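Local coordinates for protein phage terminase large subunit (Thermus phage P7426, PDB 7KS4) that probably drives viral DNA into empty capsids as an ATP-powered motor and cuts the viral genome, this construct being its N-terminal ATPase domain, at residues K22-Q27 / W227-E232; L28-S33 / E220-A225; L42-G47 / Q251-E256; K48-S53 / F82-E87. All coordinates share one frame; numbering follows the deposited sequence. Where two conformers were deposited one is given.

Interaction 1: residues K22-Q27 / W227-E232; sequences KPHHVQ and WDVWPE. With SO4 (sulfate ion), chain B.
V26 and V229 bring the two backbones nearest, their CA atoms 7.6 Å apart, where the start of helix 25-32 meets the end of helix 226-229. The contact borders the adenine side of the nucleotide pocket in this P-loop ATPase domain. H24 is the N-cap of helix 25-32, and its backbone N donates a nearly straight bond (173°) to Q27 OE1 at 2.7 Å; the N3 side chain thus accepts from the N-cap backbone, as in one half of a capping box. Q27 NE2 at the same time serves the adenine of the bound ADP and the backbone O of G47. The amide is thus gripped at both ends, which fixes its rotation.

The H24 ring leans out across V229 and W230. Its ND1 lies 3.7 Å from V229 CG1, and its CE1 is 4.0 Å from W230 CZ2. The two ring planes stand at 82°, yet their approach is oblique. The indole N-H of W230 is used by the backbone O of Q45, tying this pair to the phosphate-binding loop.

H25 holds CG between its backbone N and carbonyl carbon (chi1 63°), which carries the imidazole toward helix 226-229. ND1 faces O1 of a sulfate, probably from the crystallisation liquor, in a doubtful, very short bond. V26 CG2, which covers one face of the H25 ring, packs on V229 CG2 at 4.2 Å, and at the ring edge H25 CE1 reaches the backbone O of D228 at 3.6 Å.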
loop_
_atom_site.group_PDB
_atom_site.type_symbol
_atom_site.label_atom_id
_atom_site.label_comp_id
_atom_site.label_asym_id
_atom_site.label_seq_id
_atom_site.Cartn_x
_atom_site.Cartn_y
_atom_site.Cartn_z
ATOM N N LYS A 22 14.573 6.331 -3.016
ATOM C CA LYS A 22 14.813 6.546 -4.443
ATOM C C LYS A 22 13.954 5.567 -5.235
ATOM O O LYS A 22 14.411 4.477 -5.606
ATOM C CB LYS A 22 16.296 6.387 -4.785
ATOM C CG LYS A 22 17.187 7.531 -4.263
ATOM C CD LYS A 22 18.066 7.108 -3.076
ATOM C CE LYS A 22 19.002 8.238 -2.620
ATOM N NZ LYS A 22 19.137 8.352 -1.123
ATOM N N PRO A 23 12.720 5.937 -5.550
ATOM C CA PRO A 23 11.787 4.964 -6.129
ATOM C C PRO A 23 12.190 4.500 -7.523
ATOM O O PRO A 23 12.857 5.212 -8.276
ATOM C CB PRO A 23 10.466 5.740 -6.175
ATOM C CG PRO A 23 10.894 7.165 -6.286
ATOM C CD PRO A 23 12.129 7.284 -5.472
ATOM N N HIS A 24 11.749 3.286 -7.861
ATOM C CA HIS A 24 11.858 2.729 -9.200
ATOM C C HIS A 24 10.693 3.203 -10.067
ATOM O O HIS A 24 9.759 3.855 -9.596
ATOM C CB HIS A 24 11.879 1.203 -9.143
ATOM C CG HIS A 24 12.968 0.649 -8.281
ATOM N ND1 HIS A 24 12.843 -0.538 -7.593
ATOM C CD2 HIS A 24 14.203 1.124 -7.992
ATOM C CE1 HIS A 24 13.955 -0.773 -6.919
ATOM N NE2 HIS A 24 14.796 0.220 -7.144
ATOM N N HIS A 25 10.741 2.848 -11.356
ATOM C CA HIS A 25 9.752 3.383 -12.287
ATOM C C HIS A 25 8.335 3.002 -11.867
ATOM O O HIS A 25 7.417 3.825 -11.955
ATOM C CB HIS A 25 10.045 2.921 -13.720
ATOM C CG HIS A 25 9.960 1.439 -13.927
ATOM N ND1 HIS A 25 10.908 0.559 -13.446
ATOM C CD2 HIS A 25 9.056 0.685 -14.599
ATOM C CE1 HIS A 25 10.581 -0.673 -13.798
ATOM N NE2 HIS A 25 9.462 -0.625 -14.499
ATOM N N VAL A 26 8.140 1.776 -11.380
ATOM C CA VAL A 26 6.791 1.341 -11.024
ATOM C C VAL A 26 6.336 2.004 -9.734
ATOM O O VAL A 26 5.177 2.410 -9.610
ATOM C CB VAL A 26 6.718 -0.190 -10.915
ATOM C CG1 VAL A 26 5.259 -0.625 -10.731
ATOM C CG2 VAL A 26 7.321 -0.841 -12.143
ATOM N N GLN A 27 7.227 2.091 -8.745
ATOM C CA GLN A 27 6.917 2.829 -7.525
ATOM C C GLN A 27 6.589 4.279 -7.841
ATOM O O GLN A 27 5.607 4.834 -7.335
ATOM C CB GLN A 27 8.092 2.751 -6.554
ATOM C CG GLN A 27 8.404 1.359 -6.071
ATOM C CD GLN A 27 9.732 1.294 -5.359
ATOM O OE1 GLN A 27 10.726 1.862 -5.821
ATOM N NE2 GLN A 27 9.760 0.616 -4.218
ATOM N N TRP A 227 10.655 -9.538 -12.996
ATOM C CA TRP A 227 11.743 -9.239 -13.916
ATOM C C TRP A 227 11.527 -7.947 -14.689
ATOM O O TRP A 227 12.465 -7.481 -15.343
ATOM C CB TRP A 227 11.948 -10.399 -14.891
ATOM C CG TRP A 227 10.717 -10.796 -15.630
ATOM C CD1 TRP A 227 10.165 -10.161 -16.700
ATOM C CD2 TRP A 227 9.884 -11.931 -15.360
ATOM N NE1 TRP A 227 9.036 -10.829 -17.115
ATOM C CE2 TRP A 227 8.846 -11.920 -16.309
ATOM C CE3 TRP A 227 9.916 -12.954 -14.407
ATOM C CZ2 TRP A 227 7.847 -12.890 -16.334
ATOM C CZ3 TRP A 227 8.928 -13.920 -14.438
ATOM C CH2 TRP A 227 7.910 -13.880 -15.394
ATOM N N ASP A 228 10.326 -7.362 -14.638
ATOM C CA ASP A 228 10.162 -5.994 -15.118
ATOM C C ASP A 228 10.892 -5.008 -14.214
ATOM O O ASP A 228 11.449 -4.014 -14.697
ATOM C CB ASP A 228 8.679 -5.618 -15.200
ATOM C CG ASP A 228 7.941 -6.366 -16.296
ATOM O OD1 ASP A 228 8.551 -6.634 -17.354
ATOM O OD2 ASP A 228 6.747 -6.681 -16.098
ATOM N N VAL A 229 10.905 -5.266 -12.909
ATOM C CA VAL A 229 11.626 -4.406 -11.980
ATOM C C VAL A 229 13.088 -4.818 -11.862
ATOM O O VAL A 229 13.957 -3.963 -11.670
ATOM C CB VAL A 229 10.955 -4.424 -10.600
ATOM C CG1 VAL A 229 11.598 -3.370 -9.690
ATOM C CG2 VAL A 229 9.435 -4.209 -10.725
ATOM N N TRP A 230 13.375 -6.120 -11.961
ATOM C CA TRP A 230 14.729 -6.656 -11.848
ATOM C C TRP A 230 15.060 -7.404 -13.134
ATOM O O TRP A 230 15.054 -8.644 -13.163
ATOM C CB TRP A 230 14.858 -7.564 -10.627
ATOM C CG TRP A 230 14.630 -6.836 -9.344
ATOM C CD1 TRP A 230 13.564 -6.969 -8.499
ATOM C CD2 TRP A 230 15.482 -5.842 -8.762
ATOM N NE1 TRP A 230 13.707 -6.124 -7.424
ATOM C CE2 TRP A 230 14.876 -5.420 -7.562
ATOM C CE3 TRP A 230 16.703 -5.268 -9.142
ATOM C CZ2 TRP A 230 15.450 -4.450 -6.736
ATOM C CZ3 TRP A 230 17.270 -4.306 -8.322
ATOM C CH2 TRP A 230 16.644 -3.907 -7.133
ATOM N N PRO A 231 15.360 -6.685 -14.217
ATOM C CA PRO A 231 15.675 -7.374 -15.479
ATOM C C PRO A 231 16.895 -8.271 -15.383
ATOM O O PRO A 231 16.973 -9.283 -16.091
ATOM C CB PRO A 231 15.911 -6.221 -16.468
ATOM C CG PRO A 231 15.466 -4.970 -15.768
ATOM C CD PRO A 231 15.573 -5.231 -14.310
ATOM N N GLU A 232 17.866 -7.925 -14.538
ATOM C CA GLU A 232 19.065 -8.740 -14.417
ATOM C C GLU A 232 18.795 -10.069 -13.717
ATOM O O GLU A 232 19.660 -10.950 -13.749
ATOM C CB GLU A 232 20.154 -7.962 -13.672
ATOM C CG GLU A 232 19.909 -7.754 -12.169
ATOM C CD GLU A 232 19.142 -6.481 -11.824
ATOM O OE1 GLU A 232 18.299 -6.022 -12.631
ATOM O OE2 GLU A 232 19.386 -5.948 -10.720
HETATM S S SO4 B . 14.328 1.696 -12.761
HETATM O O1 SO4 B . 13.175 0.842 -12.493
HETATM O O2 SO4 B . 15.229 1.655 -11.616
HETATM O O3 SO4 B . 15.027 1.223 -13.953
HETATM O O4 SO4 B . 13.876 3.065 -12.989
#

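Interaction 2: residues L28-S33 / E220-A225; sequences LAIHRS and ESFHAA
Strand 219-224, an outermost strand of the central mixed sheet within this chain, is covered on one face by helix 25-32, with F222 reaching from the strand to I30, A29 and S33. It is a helix-on-sheet contact of an alpha/beta P-loop ATPase domain, and it illustrates how a single aromatic side chain can join two layers. F222 has CG anti to its carbonyl carbon (chi1 -46°), which carries the phenyl ring off the sheet and toward the facing turn of helix.

Three neighbours meet that ring in three ways. I30 lays CG1 over the centre of one face, 3.8 Å from the centroid and 10° off the ring normal, a well-formed CH-pi contact. S33 touches the rim, with CB in the ring plane and 3.6 Å from CZ. The backbone O of A29 comes in obliquely, 3.4 Å from CE1 of F222, and A29 CB lies 3.9 Å from the same carbon. The backbone of F222 is held meanwhile by hydrogen bonds to V39 and C41 of strand 37-42, so the ring projects from a fixed base.

At the end of the helix the chemistry turns polar. S33, the first residue to leave helical geometry, has OG anti to its backbone N (chi1 172°), a torsion that directs the hydroxyl to OE1 of the extended E220 side chain, to which it donates. That bond is modelled very short, and its exact length is doubtful. S33 OG also accepts from the backbone N of A35. A water bridges the segments, donating to the backbone O of A29 and, weakly, to E220 OE2 at 3.4 Å.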
loop_
_atom_site.group_PDB
_atom_site.type_symbol
_atom_site.label_atom_id
_atom_site.label_comp_id
_atom_site.label_asym_id
_atom_site.label_seq_id
_atom_site.Cartn_x
_atom_site.Cartn_y
_atom_site.Cartn_z
ATOM N N LEU A 28 7.415 4.913 -8.676
ATOM C CA LEU A 28 7.162 6.299 -9.050
ATOM C C LEU A 28 5.795 6.447 -9.701
ATOM O O LEU A 28 5.065 7.399 -9.411
ATOM C CB LEU A 28 8.263 6.788 -9.989
ATOM C CG LEU A 28 8.368 8.293 -10.225
ATOM C CD1 LEU A 28 8.505 9.059 -8.918
ATOM C CD2 LEU A 28 9.559 8.565 -11.133
ATOM N N ALA A 29 5.424 5.515 -10.581
ATOM C CA ALA A 29 4.113 5.601 -11.217
ATOM C C ALA A 29 2.997 5.555 -10.179
ATOM O O ALA A 29 2.026 6.315 -10.269
ATOM C CB ALA A 29 3.944 4.478 -12.236
ATOM N N ILE A 30 3.128 4.681 -9.178
ATOM C CA ILE A 30 2.143 4.617 -8.099
ATOM C C ILE A 30 2.070 5.950 -7.366
ATOM O O ILE A 30 0.984 6.458 -7.072
ATOM C CB ILE A 30 2.482 3.460 -7.141
ATOM C CG1 ILE A 30 2.287 2.120 -7.870
ATOM C CG2 ILE A 30 1.638 3.544 -5.850
ATOM C CD1 ILE A 30 2.702 0.906 -7.075
ATOM N N HIS A 31 3.230 6.525 -7.039
ATOM C CA HIS A 31 3.250 7.770 -6.273
ATOM C C HIS A 31 2.694 8.937 -7.080
ATOM O O HIS A 31 2.074 9.843 -6.513
ATOM C CB HIS A 31 4.670 8.098 -5.813
ATOM C CG HIS A 31 5.247 7.100 -4.863
ATOM N ND1 HIS A 31 4.569 6.650 -3.751
ATOM C CD2 HIS A 31 6.445 6.469 -4.853
ATOM C CE1 HIS A 31 5.320 5.782 -3.101
ATOM N NE2 HIS A 31 6.464 5.656 -3.748
ATOM N N ARG A 32 2.931 8.959 -8.395
ATOM C CA ARG A 32 2.422 10.058 -9.211
ATOM C C ARG A 32 0.919 9.965 -9.436
ATOM O O ARG A 32 0.288 10.978 -9.762
ATOM C CB ARG A 32 3.136 10.099 -10.563
ATOM C CG ARG A 32 4.581 10.566 -10.473
ATOM C CD ARG A 32 5.152 10.874 -11.844
ATOM N NE ARG A 32 6.591 11.127 -11.793
ATOM C CZ ARG A 32 7.151 12.321 -11.612
ATOM N NH1 ARG A 32 6.404 13.409 -11.461
ATOM N NH2 ARG A 32 8.473 12.428 -11.581
ATOM N N SER A 33 0.335 8.785 -9.263
ATOM C CA SER A 33 -1.091 8.614 -9.492
ATOM C C SER A 33 -1.900 9.322 -8.415
ATOM O O SER A 33 -1.639 9.157 -7.221
ATOM C CB SER A 33 -1.450 7.130 -9.509
ATOM O OG SER A 33 -2.856 6.963 -9.549
ATOM N N GLU A 220 -6.844 3.459 -10.972
ATOM C CA GLU A 220 -5.647 3.365 -11.799
ATOM C C GLU A 220 -4.876 2.127 -11.376
ATOM O O GLU A 220 -4.637 1.923 -10.184
ATOM C CB GLU A 220 -4.761 4.609 -11.679
ATOM C CG GLU A 220 -3.514 4.535 -12.547
ATOM C CD GLU A 220 -2.802 5.866 -12.643
ATOM O OE1 GLU A 220 -3.268 6.833 -12.005
ATOM O OE2 GLU A 220 -1.780 5.944 -13.356
ATOM N N SER A 221 -4.490 1.305 -12.349
ATOM C CA SER A 221 -3.864 0.023 -12.072
ATOM C C SER A 221 -2.450 -0.043 -12.632
ATOM O O SER A 221 -2.142 0.550 -13.671
ATOM C CB SER A 221 -4.684 -1.119 -12.646
ATOM O OG SER A 221 -5.942 -1.184 -12.007
ATOM N N PHE A 222 -1.605 -0.800 -11.933
ATOM C CA PHE A 222 -0.194 -0.948 -12.257
ATOM C C PHE A 222 0.142 -2.429 -12.284
ATOM O O PHE A 222 -0.359 -3.199 -11.455
ATOM C CB PHE A 222 0.665 -0.217 -11.226
ATOM C CG PHE A 222 0.170 1.164 -10.920
ATOM C CD1 PHE A 222 0.730 2.265 -11.546
ATOM C CD2 PHE A 222 -0.877 1.362 -10.030
ATOM C CE1 PHE A 222 0.266 3.533 -11.280
ATOM C CE2 PHE A 222 -1.337 2.627 -9.763
ATOM C CZ PHE A 222 -0.760 3.713 -10.394
ATOM N N HIS A 223 0.983 -2.821 -13.244
ATOM C CA HIS A 223 1.330 -4.219 -13.458
ATOM C C HIS A 223 2.824 -4.341 -13.721
ATOM O O HIS A 223 3.388 -3.557 -14.489
ATOM C CB HIS A 223 0.552 -4.815 -14.633
ATOM C CG HIS A 223 0.728 -6.292 -14.766
ATOM N ND1 HIS A 223 1.320 -6.877 -15.863
ATOM C CD2 HIS A 223 0.416 -7.302 -13.921
ATOM C CE1 HIS A 223 1.351 -8.187 -15.695
ATOM N NE2 HIS A 223 0.808 -8.470 -14.524
ATOM N N ALA A 224 3.464 -5.318 -13.086
ATOM C CA ALA A 224 4.875 -5.574 -13.347
ATOM C C ALA A 224 5.233 -6.956 -12.833
ATOM O O ALA A 224 4.915 -7.300 -11.690
ATOM C CB ALA A 224 5.769 -4.515 -12.687
ATOM N N ALA A 225 5.885 -7.744 -13.682
ATOM C CA ALA A 225 6.521 -8.965 -13.229
ATOM C C ALA A 225 7.769 -8.621 -12.424
ATOM O O ALA A 225 8.308 -7.517 -12.504
ATOM C CB ALA A 225 6.894 -9.850 -14.421
HETATM O O HOH W 1 1.279 7.153 -12.546
#

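Interaction 3: residues L42-G47 / Q251-E256; sequences LGRQSG and QEYGAE. With SO4 (sulfate ion), chain H.
R44 N donates to the backbone O of E252 at 2.8 Å (161°), and this bond fastens the phosphate-binding loop to the end of helix 246-252. The same oxygen lies 3.1 Å from G43 CA: with no side chain at G43, the two backbones can close to this distance. A255 adds its CB against G43 N at 3.7 Å.

Outward from this backbone link the R44 side chain runs extended from CG to NE, across the bent side chain of E252. The salt bridge that results is loose, R44 NE lying 3.3 Å from E252 OE2 with the two planes turned 61° apart. E252 is bound more firmly by K186 through its other oxygen, so the carboxylate is shared between two positive groups and would probably favour its charged form. R44 NH1 then turns to a sulfate, probably from the crystallisation liquor. Its O4 lies at the edge of the guanidinium, 3.0 Å from NH1, and 2.9 Å from Y253 OH; both bonds are weak, and R240 also holds this anion. Further along the loop, the backbone N of Q45 and of G47 bind ADP phosphate oxygens.

The loop leaves strand 37-42, where L42 at its end and G43 just after it are hydrogen-bonded to S183 and A224 of the flanking strands, and leads into helix 48-62; the end of helix 246-252 packs against the loop at G43 and R44.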
loop_
_atom_site.group_PDB
_atom_site.type_symbol
_atom_site.label_atom_id
_atom_site.label_comp_id
_atom_site.label_asym_id
_atom_site.label_seq_id
_atom_site.Cartn_x
_atom_site.Cartn_y
_atom_site.Cartn_z
ATOM N N LEU A 42 1.705 -6.774 -8.862
ATOM C CA LEU A 42 3.143 -6.818 -9.092
ATOM C C LEU A 42 3.710 -8.099 -8.495
ATOM O O LEU A 42 3.231 -8.596 -7.472
ATOM C CB LEU A 42 3.868 -5.582 -8.488
ATOM C CG LEU A 42 3.254 -4.186 -8.678
ATOM C CD1 LEU A 42 4.092 -3.123 -7.979
ATOM C CD2 LEU A 42 3.102 -3.822 -10.150
ATOM N N GLY A 43 4.720 -8.649 -9.159
ATOM C CA GLY A 43 5.378 -9.834 -8.649
ATOM C C GLY A 43 6.203 -9.534 -7.414
ATOM O O GLY A 43 6.405 -8.385 -7.020
ATOM N N ARG A 44 6.690 -10.602 -6.788
ATOM C CA ARG A 44 7.593 -10.449 -5.655
ATOM C C ARG A 44 8.799 -9.607 -6.044
ATOM O O ARG A 44 9.251 -9.627 -7.191
ATOM C CB ARG A 44 8.071 -11.810 -5.160
ATOM C CG ARG A 44 6.965 -12.705 -4.683
ATOM C CD ARG A 44 7.530 -14.012 -4.176
ATOM N NE ARG A 44 6.490 -14.869 -3.619
ATOM C CZ ARG A 44 6.716 -16.057 -3.072
ATOM N NH1 ARG A 44 7.953 -16.537 -3.004
ATOM N NH2 ARG A 44 5.704 -16.765 -2.592
ATOM N N GLN A 45 9.327 -8.872 -5.062
ATOM C CA GLN A 45 10.511 -8.032 -5.215
ATOM C C GLN A 45 10.238 -6.787 -6.047
ATOM O O GLN A 45 11.172 -6.155 -6.545
ATOM C CB GLN A 45 11.677 -8.820 -5.822
ATOM C CG GLN A 45 12.007 -10.098 -5.067
ATOM C CD GLN A 45 13.233 -10.812 -5.620
ATOM O OE1 GLN A 45 13.631 -10.595 -6.765
ATOM N NE2 GLN A 45 13.838 -11.665 -4.801
ATOM N N SER A 46 8.975 -6.406 -6.210
ATOM C CA SER A 46 8.647 -5.254 -7.037
ATOM C C SER A 46 8.676 -3.935 -6.278
ATOM O O SER A 46 8.509 -2.883 -6.903
ATOM C CB SER A 46 7.265 -5.436 -7.671
ATOM O OG SER A 46 7.289 -6.452 -8.662
ATOM N N GLY A 47 8.866 -3.959 -4.961
ATOM C CA GLY A 47 8.894 -2.743 -4.174
ATOM C C GLY A 47 7.552 -2.328 -3.605
ATOM O O GLY A 47 7.415 -1.179 -3.165
ATOM N N GLN A 251 2.183 -16.613 -11.313
ATOM C CA GLN A 251 1.534 -15.666 -10.409
ATOM C C GLN A 251 2.543 -14.846 -9.622
ATOM O O GLN A 251 2.466 -13.612 -9.598
ATOM C CB GLN A 251 0.621 -16.395 -9.425
ATOM C CG GLN A 251 -0.681 -16.863 -9.999
ATOM C CD GLN A 251 -1.684 -17.193 -8.910
ATOM O OE1 GLN A 251 -1.316 -17.431 -7.757
ATOM N NE2 GLN A 251 -2.957 -17.188 -9.267
ATOM N N GLU A 252 3.467 -15.519 -8.930
ATOM C CA GLU A 252 4.313 -14.820 -7.968
ATOM C C GLU A 252 5.361 -13.962 -8.658
ATOM O O GLU A 252 5.720 -12.898 -8.144
ATOM C CB GLU A 252 4.983 -15.824 -7.033
ATOM C CG GLU A 252 4.010 -16.695 -6.255
ATOM C CD GLU A 252 3.008 -15.885 -5.448
ATOM O OE1 GLU A 252 1.814 -16.259 -5.447
ATOM O OE2 GLU A 252 3.410 -14.875 -4.826
ATOM N N TYR A 253 5.855 -14.398 -9.813
ATOM C CA TYR A 253 6.841 -13.643 -10.570
ATOM C C TYR A 253 6.273 -13.015 -11.826
ATOM O O TYR A 253 6.557 -11.848 -12.104
ATOM C CB TYR A 253 8.018 -14.552 -10.941
ATOM C CG TYR A 253 8.696 -15.129 -9.729
ATOM C CD1 TYR A 253 9.325 -14.303 -8.809
ATOM C CD2 TYR A 253 8.706 -16.497 -9.498
ATOM C CE1 TYR A 253 9.944 -14.820 -7.694
ATOM C CE2 TYR A 253 9.328 -17.025 -8.383
ATOM C CZ TYR A 253 9.945 -16.180 -7.483
ATOM O OH TYR A 253 10.566 -16.702 -6.372
ATOM N N GLY A 254 5.463 -13.750 -12.589
ATOM C CA GLY A 254 4.835 -13.167 -13.756
ATOM C C GLY A 254 3.739 -12.174 -13.432
ATOM O O GLY A 254 3.397 -11.346 -14.283
ATOM N N ALA A 255 3.189 -12.230 -12.218
ATOM C CA ALA A 255 2.047 -11.398 -11.843
ATOM C C ALA A 255 0.872 -11.648 -12.786
ATOM O O ALA A 255 0.108 -10.737 -13.116
ATOM C CB ALA A 255 2.423 -9.914 -11.814
ATOM N N GLU A 256 0.719 -12.903 -13.211
ATOM C CA GLU A 256 -0.319 -13.274 -14.159
ATOM C C GLU A 256 -1.601 -13.650 -13.433
ATOM O O GLU A 256 -1.571 -14.261 -12.358
ATOM C CB GLU A 256 0.135 -14.438 -15.042
ATOM C CG GLU A 256 1.250 -14.068 -15.991
ATOM C CD GLU A 256 1.716 -15.232 -16.837
ATOM O OE1 GLU A 256 0.929 -16.178 -17.053
ATOM O OE2 GLU A 256 2.880 -15.198 -17.278
HETATM S S SO4 H . 11.324 -17.252 -2.169
HETATM O O1 SO4 H . 12.404 -18.233 -2.253
HETATM O O2 SO4 H . 11.789 -16.074 -1.445
HETATM O O3 SO4 H . 10.195 -17.849 -1.460
HETATM O O4 SO4 H . 10.903 -16.845 -3.509
#

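Interaction 4: residues K48-S53 / F82-E87; sequences KSEAAS and FGRVVE
R84 lays its guanidinium across the start of helix 48-62, one face over S49 and one nitrogen turned to E50. Its chain is extended from CG to NE, long enough to span the gap between helices whose axes come within 9.1 Å and cross at -48°. S49 CB sits over the guanidinium face, displaced toward the rim, at 3.8 Å from NH1 of R84. That same nitrogen donates to E50 OE1 at 3.0 Å in a salt bridge that is bent at the hydrogen (134°), OE1 lying somewhat out of the guanidinium plane. The carboxylate and guanidinium planes are turned 56° apart. E50 bends at its second torsion to present OE1 to R84, while OE2 is held by K88. Two positive partners on one carboxylate would probably favour its charged state and limit its rotation.

Farther along, the helices close up on apolar atoms. S53 CB packs 3.7 Å from V85 CG2 and 4.0 Å from R84 CB. The S53 hydroxyl is turned back to its own helix, where OG donates to the backbone O of E50 at 2.7 Å.

S49, E50 and R84 all line the ADP pocket, and S49 is also part of the magnesium site. K48 meets the terminal phosphate of ADP. Here the first turn of the helix behind a Walker A P-loop, which carries its lysine and serine, is joined by an arginine from the neighbouring helix.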
loop_
_atom_site.group_PDB
_atom_site.type_symbol
_atom_site.label_atom_id
_atom_site.label_comp_id
_atom_site.label_asym_id
_atom_site.label_seq_id
_atom_site.Cartn_x
_atom_site.Cartn_y
_atom_site.Cartn_z
ATOM N N LYS A 48 6.578 -3.239 -3.600
ATOM C CA LYS A 48 5.234 -2.949 -3.109
ATOM C C LYS A 48 5.266 -2.410 -1.680
ATOM O O LYS A 48 4.659 -1.377 -1.377
ATOM C CB LYS A 48 4.395 -4.228 -3.198
ATOM C CG LYS A 48 4.015 -4.655 -4.643
ATOM C CD LYS A 48 3.235 -5.994 -4.775
ATOM C CE LYS A 48 3.855 -7.173 -4.051
ATOM N NZ LYS A 48 5.129 -7.598 -4.676
ATOM N N SER A 49 5.983 -3.100 -0.790
ATOM C CA SER A 49 5.992 -2.744 0.630
ATOM C C SER A 49 6.597 -1.368 0.849
ATOM O O SER A 49 6.083 -0.566 1.639
ATOM C CB SER A 49 6.785 -3.771 1.441
ATOM O OG SER A 49 6.053 -4.953 1.696
ATOM N N GLU A 50 7.726 -1.098 0.192
ATOM C CA GLU A 50 8.416 0.168 0.396
ATOM C C GLU A 50 7.554 1.333 -0.065
ATOM O O GLU A 50 7.422 2.343 0.640
ATOM C CB GLU A 50 9.755 0.168 -0.345
ATOM C CG GLU A 50 10.716 1.231 0.147
ATOM C CD GLU A 50 11.250 0.928 1.532
ATOM O OE1 GLU A 50 10.998 -0.187 2.036
ATOM O OE2 GLU A 50 11.920 1.806 2.114
ATOM N N ALA A 51 6.973 1.214 -1.261
ATOM C CA ALA A 51 6.157 2.293 -1.805
ATOM C C ALA A 51 4.950 2.565 -0.922
ATOM O O ALA A 51 4.597 3.726 -0.674
ATOM C CB ALA A 51 5.714 1.944 -3.224
ATOM N N ALA A 52 4.299 1.509 -0.435
ATOM C CA ALA A 52 3.162 1.710 0.452
ATOM C C ALA A 52 3.590 2.409 1.737
ATOM O O ALA A 52 2.876 3.278 2.244
ATOM C CB ALA A 52 2.495 0.373 0.763
ATOM N N SER A 53 4.744 2.029 2.291
ATOM C CA SER A 53 5.193 2.650 3.533
ATOM C C SER A 53 5.458 4.135 3.329
ATOM O O SER A 53 5.111 4.960 4.184
ATOM C CB SER A 53 6.438 1.935 4.065
ATOM O OG SER A 53 7.610 2.298 3.347
ATOM N N PHE A 82 3.884 -2.026 8.418
ATOM C CA PHE A 82 3.786 -1.247 9.648
ATOM C C PHE A 82 5.166 -0.949 10.220
ATOM O O PHE A 82 5.458 0.189 10.597
ATOM C CB PHE A 82 2.932 -1.971 10.686
ATOM C CG PHE A 82 2.730 -1.172 11.944
ATOM C CD1 PHE A 82 3.549 -1.369 13.048
ATOM C CD2 PHE A 82 1.750 -0.199 12.009
ATOM C CE1 PHE A 82 3.376 -0.622 14.202
ATOM C CE2 PHE A 82 1.571 0.549 13.160
ATOM C CZ PHE A 82 2.386 0.338 14.256
ATOM N N GLY A 83 6.027 -1.964 10.291
ATOM C CA GLY A 83 7.351 -1.761 10.858
ATOM C C GLY A 83 8.192 -0.792 10.048
ATOM O O GLY A 83 8.984 -0.024 10.598
ATOM N N ARG A 84 8.038 -0.820 8.726
ATOM C CA ARG A 84 8.779 0.113 7.889
ATOM C C ARG A 84 8.264 1.534 8.055
ATOM O O ARG A 84 9.050 2.489 8.044
ATOM C CB ARG A 84 8.697 -0.320 6.435
ATOM C CG ARG A 84 9.346 -1.651 6.206
ATOM C CD ARG A 84 9.277 -2.038 4.769
ATOM N NE ARG A 84 9.725 -3.410 4.573
ATOM C CZ ARG A 84 10.224 -3.872 3.437
ATOM N NH1 ARG A 84 10.343 -3.058 2.401
ATOM N NH2 ARG A 84 10.607 -5.137 3.345
ATOM N N VAL A 85 6.950 1.699 8.212
ATOM C CA VAL A 85 6.411 3.028 8.484
ATOM C C VAL A 85 6.966 3.553 9.802
ATOM O O VAL A 85 7.351 4.722 9.907
ATOM C CB VAL A 85 4.872 2.992 8.485
ATOM C CG1 VAL A 85 4.302 4.343 8.877
ATOM C CG2 VAL A 85 4.346 2.588 7.098
ATOM N N VAL A 86 7.026 2.693 10.821
ATOM C CA VAL A 86 7.559 3.097 12.121
ATOM C C VAL A 86 8.968 3.662 11.970
ATOM O O VAL A 86 9.244 4.793 12.387
ATOM C CB VAL A 86 7.536 1.918 13.109
ATOM C CG1 VAL A 86 8.276 2.280 14.398
ATOM C CG2 VAL A 86 6.100 1.525 13.427
ATOM N N GLU A 87 9.886 2.877 11.394
ATOM C CA GLU A 87 11.266 3.346 11.254
ATOM C C GLU A 87 11.307 4.708 10.575
ATOM O O GLU A 87 11.979 5.636 11.045
ATOM C CB GLU A 87 12.110 2.342 10.461
ATOM C CG GLU A 87 13.616 2.675 10.424
ATOM C CD GLU A 87 13.985 3.742 9.393
ATOM O OE1 GLU A 87 13.316 3.812 8.338
ATOM O OE2 GLU A 87 14.946 4.511 9.639
#

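In the fold
Interactions 1, 3 and 4 hold residues of the ADP pocket, while interaction 2 lies behind it. Interaction 4 lies deepest, about 8 Å between its centre and that of the chain, and interaction 1 is the most peripheral, at about 17 Å and only partly buried. Interactions 1 and 2 share helix 25-32, used first at its capped start and then at its end; strand 219-224 also runs on into helix 226-229. Interaction 3 is hydrogen-bonded to both, for instance through H223 NE2 and A255 O. Chemistry follows position. Ring and aliphatic packing dominates interactions 1 and 2, with a polar link at the helix end in the latter; backbone bonding with a loose salt bridge marks interaction 3, and a firmer salt bridge spans the helices of interaction 4.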